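Local coordinates for paraflagellar rod component (PDB 2Q0X), which is of unknown function but adopts the alpha/beta-hydrolase fold and is probably a component of the trypanosome paraflagellar rod, at residues R9-Y21 and Y25-A37. Residues are numbered along the deposited sequence; the frame is centred on the assembly and turned at random.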
loop_
_atom_site.group_PDB
_atom_site.type_symbol
_atom_site.label_atom_id
_atom_site.label_comp_id
_atom_site.label_asym_id
_atom_site.label_seq_id
_atom_site.Cartn_x
_atom_site.Cartn_y
_atom_site.Cartn_z
ATOM N N ARG A 9 9.425 19.626 -3.991
ATOM C CA ARG A 9 8.283 18.730 -3.906
ATOM C C ARG A 9 7.171 19.275 -2.989
ATOM O O ARG A 9 7.403 20.211 -2.223
ATOM C CB ARG A 9 8.740 17.319 -3.511
ATOM C CG ARG A 9 9.463 17.184 -2.179
ATOM C CD ARG A 9 9.728 15.695 -1.826
ATOM N NE ARG A 9 8.497 14.874 -1.801
ATOM C CZ ARG A 9 7.997 14.206 -2.841
ATOM N NH1 ARG A 9 8.592 14.235 -4.020
ATOM N NH2 ARG A 9 6.876 13.507 -2.706
ATOM N N PRO A 10 5.953 18.714 -3.102
ATOM C CA PRO A 10 4.774 19.256 -2.423
ATOM C C PRO A 10 4.775 19.217 -0.891
ATOM O O PRO A 10 5.225 18.244 -0.279
ATOM C CB PRO A 10 3.638 18.360 -2.923
ATOM C CG PRO A 10 4.151 17.667 -4.104
ATOM C CD PRO A 10 5.605 17.532 -3.909
ATOM N N GLU A 11 4.227 20.268 -0.293
ATOM C CA GLU A 11 3.877 20.253 1.111
ATOM C C GLU A 11 2.841 19.164 1.384
ATOM O O GLU A 11 2.121 18.749 0.477
ATOM C CB GLU A 11 3.312 21.612 1.530
ATOM C CG GLU A 11 4.349 22.749 1.583
ATOM C CD GLU A 11 5.412 22.540 2.647
ATOM O OE1 GLU A 11 6.531 23.073 2.485
ATOM O OE2 GLU A 11 5.144 21.854 3.660
ATOM N N PRO A 12 2.757 18.692 2.639
ATOM C CA PRO A 12 1.690 17.751 2.980
ATOM C C PRO A 12 0.319 18.348 2.682
ATOM O O PRO A 12 0.117 19.549 2.904
ATOM C CB PRO A 12 1.883 17.534 4.489
ATOM C CG PRO A 12 3.274 17.824 4.717
ATOM C CD PRO A 12 3.609 18.967 3.803
ATOM N N VAL A 13 -0.602 17.524 2.175
ATOM C CA VAL A 13 -1.947 17.995 1.839
ATOM C C VAL A 13 -2.966 17.458 2.821
ATOM O O VAL A 13 -2.870 16.316 3.290
ATOM C CB VAL A 13 -2.401 17.616 0.392
ATOM C CG1 VAL A 13 -1.570 18.355 -0.635
ATOM C CG2 VAL A 13 -2.345 16.094 0.163
ATOM N N GLN A 14 -3.947 18.301 3.121
ATOM C CA GLN A 14 -5.029 17.953 4.027
ATOM C C GLN A 14 -6.116 17.179 3.274
ATOM O O GLN A 14 -6.412 17.434 2.092
ATOM C CB GLN A 14 -5.619 19.231 4.644
ATOM C CG GLN A 14 -6.506 19.009 5.850
ATOM C CD GLN A 14 -7.011 20.308 6.428
ATOM O OE1 GLN A 14 -7.606 21.116 5.716
ATOM N NE2 GLN A 14 -6.791 20.519 7.727
ATOM N N GLY A 15 -6.733 16.248 3.984
ATOM C CA GLY A 15 -7.818 15.447 3.419
ATOM C C GLY A 15 -8.331 14.536 4.504
ATOM O O GLY A 15 -7.900 14.641 5.648
ATOM N N HIS A 16 -9.250 13.652 4.130
ATOM C CA HIS A 16 -9.865 12.721 5.064
ATOM C C HIS A 16 -9.530 11.302 4.655
ATOM O O HIS A 16 -9.598 10.961 3.496
ATOM C CB HIS A 16 -11.376 12.913 5.114
ATOM C CG HIS A 16 -11.812 14.061 5.971
ATOM N ND1 HIS A 16 -11.689 15.371 5.570
ATOM C CD2 HIS A 16 -12.383 14.095 7.195
ATOM C CE1 HIS A 16 -12.158 16.166 6.516
ATOM N NE2 HIS A 16 -12.580 15.417 7.518
ATOM N N LEU A 17 -9.144 10.484 5.620
ATOM C CA LEU A 17 -8.749 9.114 5.343
ATOM C C LEU A 17 -9.770 8.179 5.971
ATOM O O LEU A 17 -10.174 8.369 7.115
ATOM C CB LEU A 17 -7.369 8.812 5.918
ATOM C CG LEU A 17 -6.731 7.485 5.495
ATOM C CD1 LEU A 17 -6.277 7.538 4.037
ATOM C CD2 LEU A 17 -5.575 7.165 6.423
ATOM N N PHE A 18 -10.179 7.169 5.220
ATOM C CA PHE A 18 -10.889 6.053 5.802
ATOM C C PHE A 18 -10.510 4.768 5.108
ATOM O O PHE A 18 -9.751 4.777 4.134
ATOM C CB PHE A 18 -12.406 6.283 5.768
ATOM C CG PHE A 18 -13.017 6.163 4.412
ATOM C CD1 PHE A 18 -12.962 7.212 3.523
ATOM C CD2 PHE A 18 -13.673 5.002 4.034
ATOM C CE1 PHE A 18 -13.533 7.115 2.273
ATOM C CE2 PHE A 18 -14.236 4.888 2.781
ATOM C CZ PHE A 18 -14.170 5.962 1.896
ATOM N N THR A 19 -11.006 3.658 5.653
ATOM C CA THR A 19 -10.824 2.354 5.042
ATOM C C THR A 19 -12.192 1.668 4.877
ATOM O O THR A 19 -13.116 1.914 5.643
ATOM C CB THR A 19 -9.883 1.464 5.877
ATOM O OG1 THR A 19 -10.508 1.159 7.119
ATOM C CG2 THR A 19 -8.531 2.160 6.162
ATOM N N TYR A 20 -12.330 0.835 3.856
ATOM C CA TYR A 20 -13.501 -0.028 3.762
ATOM C C TYR A 20 -13.035 -1.466 3.638
ATOM O O TYR A 20 -11.976 -1.737 3.068
ATOM C CB TYR A 20 -14.435 0.399 2.621
ATOM C CG TYR A 20 -13.858 0.256 1.227
ATOM C CD1 TYR A 20 -12.938 1.180 0.741
ATOM C CD2 TYR A 20 -14.252 -0.798 0.393
ATOM C CE1 TYR A 20 -12.415 1.064 -0.541
ATOM C CE2 TYR A 20 -13.727 -0.938 -0.870
ATOM C CZ TYR A 20 -12.804 0.009 -1.345
ATOM O OH TYR A 20 -12.279 -0.099 -2.614
ATOM N N TYR A 21 -13.817 -2.372 4.214
ATOM C CA TYR A 21 -13.442 -3.783 4.303
ATOM C C TYR A 21 -13.661 -4.478 2.972
ATOM O O TYR A 21 -14.764 -4.479 2.427
ATOM C CB TYR A 21 -14.246 -4.522 5.382
ATOM C CG TYR A 21 -13.664 -4.461 6.774
ATOM C CD1 TYR A 21 -12.788 -5.445 7.231
ATOM C CD2 TYR A 21 -14.013 -3.440 7.650
ATOM C CE1 TYR A 21 -12.253 -5.403 8.523
ATOM C CE2 TYR A 21 -13.487 -3.388 8.953
ATOM C CZ TYR A 21 -12.612 -4.366 9.387
ATOM O OH TYR A 21 -12.099 -4.297 10.678
ATOM N N TYR A 25 -9.487 -9.204 6.679
ATOM C CA TYR A 25 -8.028 -9.180 6.815
ATOM C C TYR A 25 -7.394 -8.038 6.018
ATOM O O TYR A 25 -6.347 -7.529 6.413
ATOM C CB TYR A 25 -7.418 -10.510 6.362
ATOM C CG TYR A 25 -7.674 -11.667 7.308
ATOM C CD1 TYR A 25 -7.151 -11.666 8.604
ATOM C CD2 TYR A 25 -8.418 -12.774 6.901
ATOM C CE1 TYR A 25 -7.378 -12.726 9.468
ATOM C CE2 TYR A 25 -8.649 -13.833 7.753
ATOM C CZ TYR A 25 -8.129 -13.806 9.033
ATOM O OH TYR A 25 -8.363 -14.863 9.873
ATOM N N CYS A 26 -8.016 -7.668 4.898
ATOM C CA CYS A 26 -7.550 -6.568 4.055
ATOM C C CYS A 26 -8.555 -5.411 4.115
ATOM O O CYS A 26 -9.735 -5.580 3.771
ATOM C CB CYS A 26 -7.376 -7.002 2.586
ATOM S SG CYS A 26 -7.009 -8.758 2.238
ATOM N N LYS A 27 -8.091 -4.247 4.553
ATOM C CA LYS A 27 -8.875 -3.027 4.469
ATOM C C LYS A 27 -8.201 -2.185 3.419
ATOM O O LYS A 27 -6.977 -2.248 3.267
ATOM C CB LYS A 27 -8.856 -2.242 5.767
ATOM C CG LYS A 27 -9.239 -3.002 6.986
ATOM C CD LYS A 27 -9.104 -2.068 8.192
ATOM C CE LYS A 27 -9.638 -2.713 9.445
ATOM N NZ LYS A 27 -9.725 -1.758 10.583
ATOM N N ILE A 28 -9.008 -1.402 2.712
ATOM C CA ILE A 28 -8.555 -0.572 1.612
ATOM C C ILE A 28 -8.644 0.898 2.036
ATOM O O ILE A 28 -9.737 1.398 2.319
ATOM C CB ILE A 28 -9.422 -0.808 0.355
ATOM C CG1 ILE A 28 -9.431 -2.302 -0.020
ATOM C CG2 ILE A 28 -8.920 0.029 -0.788
ATOM C CD1 ILE A 28 -10.532 -2.678 -0.986
ATOM N N PRO A 29 -7.492 1.580 2.121
ATOM C CA PRO A 29 -7.467 3.006 2.372
ATOM C C PRO A 29 -7.902 3.872 1.207
ATOM O O PRO A 29 -7.552 3.621 0.043
ATOM C CB PRO A 29 -5.993 3.298 2.678
ATOM C CG PRO A 29 -5.373 2.023 2.908
ATOM C CD PRO A 29 -6.129 1.035 2.075
ATOM N N VAL A 30 -8.629 4.909 1.563
ATOM C CA VAL A 30 -9.169 5.868 0.635
ATOM C C VAL A 30 -8.879 7.245 1.217
ATOM O O VAL A 30 -9.229 7.527 2.360
ATOM C CB VAL A 30 -10.717 5.702 0.452
ATOM C CG1 VAL A 30 -11.221 6.686 -0.577
ATOM C CG2 VAL A 30 -11.105 4.247 0.078
ATOM N N PHE A 31 -8.237 8.085 0.429
ATOM C CA PHE A 31 -7.940 9.458 0.822
ATOM C C PHE A 31 -8.763 10.418 -0.038
ATOM O O PHE A 31 -8.580 10.465 -1.247
ATOM C CB PHE A 31 -6.449 9.755 0.631
ATOM C CG PHE A 31 -6.033 11.095 1.142
ATOM C CD1 PHE A 31 -5.611 12.078 0.278
ATOM C CD2 PHE A 31 -6.039 11.361 2.516
ATOM C CE1 PHE A 31 -5.220 13.321 0.768
ATOM C CE2 PHE A 31 -5.666 12.585 2.998
ATOM C CZ PHE A 31 -5.250 13.567 2.125
ATOM N N MET A 32 -9.643 11.186 0.606
ATOM C CA MET A 32 -10.500 12.162 -0.070
ATOM C C MET A 32 -10.039 13.609 0.203
ATOM O O MET A 32 -9.725 13.959 1.333
ATOM C CB MET A 32 -11.927 12.028 0.435
ATOM C CG MET A 32 -12.408 10.585 0.602
ATOM S SD MET A 32 -14.121 10.502 1.133
ATOM C CE MET A 32 -14.050 11.158 2.778
ATOM N N MET A 33 -10.051 14.443 -0.838
ATOM C CA MET A 33 -9.723 15.869 -0.712
ATOM C C MET A 33 -10.860 16.701 -1.275
ATOM O O MET A 33 -11.400 16.373 -2.339
ATOM C CB MET A 33 -8.440 16.213 -1.470
ATOM C CG MET A 33 -7.249 15.468 -0.972
ATOM S SD MET A 33 -5.857 15.602 -2.073
ATOM C CE MET A 33 -5.384 17.270 -1.761
ATOM N N ASN A 34 -11.231 17.753 -0.551
ATOM C CA ASN A 34 -12.159 18.770 -1.057
ATOM C C ASN A 34 -13.538 18.222 -1.373
ATOM O O ASN A 34 -14.074 18.418 -2.456
ATOM C CB ASN A 34 -11.549 19.467 -2.286
ATOM C CG ASN A 34 -10.156 20.029 -1.984
ATOM O OD1 ASN A 34 -9.967 20.688 -0.960
ATOM N ND2 ASN A 34 -9.178 19.733 -2.847
ATOM N N MET A 35 -14.105 17.549 -0.374
ATOM C CA MET A 35 -15.398 16.901 -0.498
ATOM C C MET A 35 -16.557 17.872 -0.310
ATOM O O MET A 35 -17.697 17.446 -0.247
ATOM C CB MET A 35 -15.504 15.759 0.523
ATOM C CG MET A 35 -14.463 14.666 0.331
ATOM S SD MET A 35 -14.659 13.803 -1.244
ATOM C CE MET A 35 -16.070 12.728 -0.871
ATOM N N ASP A 36 -16.268 19.166 -0.203
ATOM C CA ASP A 36 -17.298 20.209 -0.335
ATOM C C ASP A 36 -17.997 20.146 -1.700
ATOM O O ASP A 36 -19.172 20.491 -1.812
ATOM C CB ASP A 36 -16.720 21.620 -0.076
ATOM C CG ASP A 36 -15.255 21.772 -0.547
ATOM O OD1 ASP A 36 -15.023 22.486 -1.556
ATOM O OD2 ASP A 36 -14.346 21.179 0.092
ATOM N N ALA A 37 -17.290 19.687 -2.731
ATOM C CA ALA A 37 -17.900 19.538 -4.048
ATOM C C ALA A 37 -18.938 18.395 -4.004
ATOM O O ALA A 37 -19.015 17.649 -3.009
ATOM C CB ALA A 37 -16.842 19.274 -5.094
HETATM O O HOH W 1 -9.466 18.295 1.696
#
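Tyr-20 packs on Ile-28, and Tyr-21 on Lys-27, where strands 13-21 and 26-33 pair as an antiparallel beta hairpin. Tyr-20 and Lys-27 have the most surface buried. Within this chain the hairpin forms one margin of the central sheet of the alpha/beta-hydrolase fold. Six backbone hydrogen bonds join His-16 to Met-32, Phe-18 to Val-30 and Tyr-20 to Ile-28. The bond from Val-30 N to Phe-18 O measures 2.8 Å. The last pair is less regular, with both donors tilted more than 20° out of the carbonyl planes. Tyr-20 CG sits between its backbone N and carbonyl carbon (chi1 65°), which swings the ring over Ile-28. Ile-28 CB makes a CH-pi contact with one face, 4.0 Å from the Tyr-20 ring centroid. Val-30 CG2 reaches the ring edge in plane, 3.5 Å from Tyr-20 CE1. The phenol hydroxyl is tied to the backbone oxygen of Asp-93, on helix 87-104, which packs against this face. Phe-18 repeats the pattern: Val-30 CB lies over its ring face, and Met-32 SD makes a Met-aromatic contact at the edge. On the other face of the sheet, Lys-27 runs alongside Tyr-21, its CG over the ring. The extended chain carries NZ to a salt bridge with Asp-55 and a hydrogen bond to Ser-53 O, both of the second subunit. Residues 13 to 17 also pair with a strand of that subunit, so the sheet continues across the dimer. Farther along, the Phe-31 ring lies close against the backbone of Gly-15: Phe-31 CZ is 3.4 Å from Gly-15 CA.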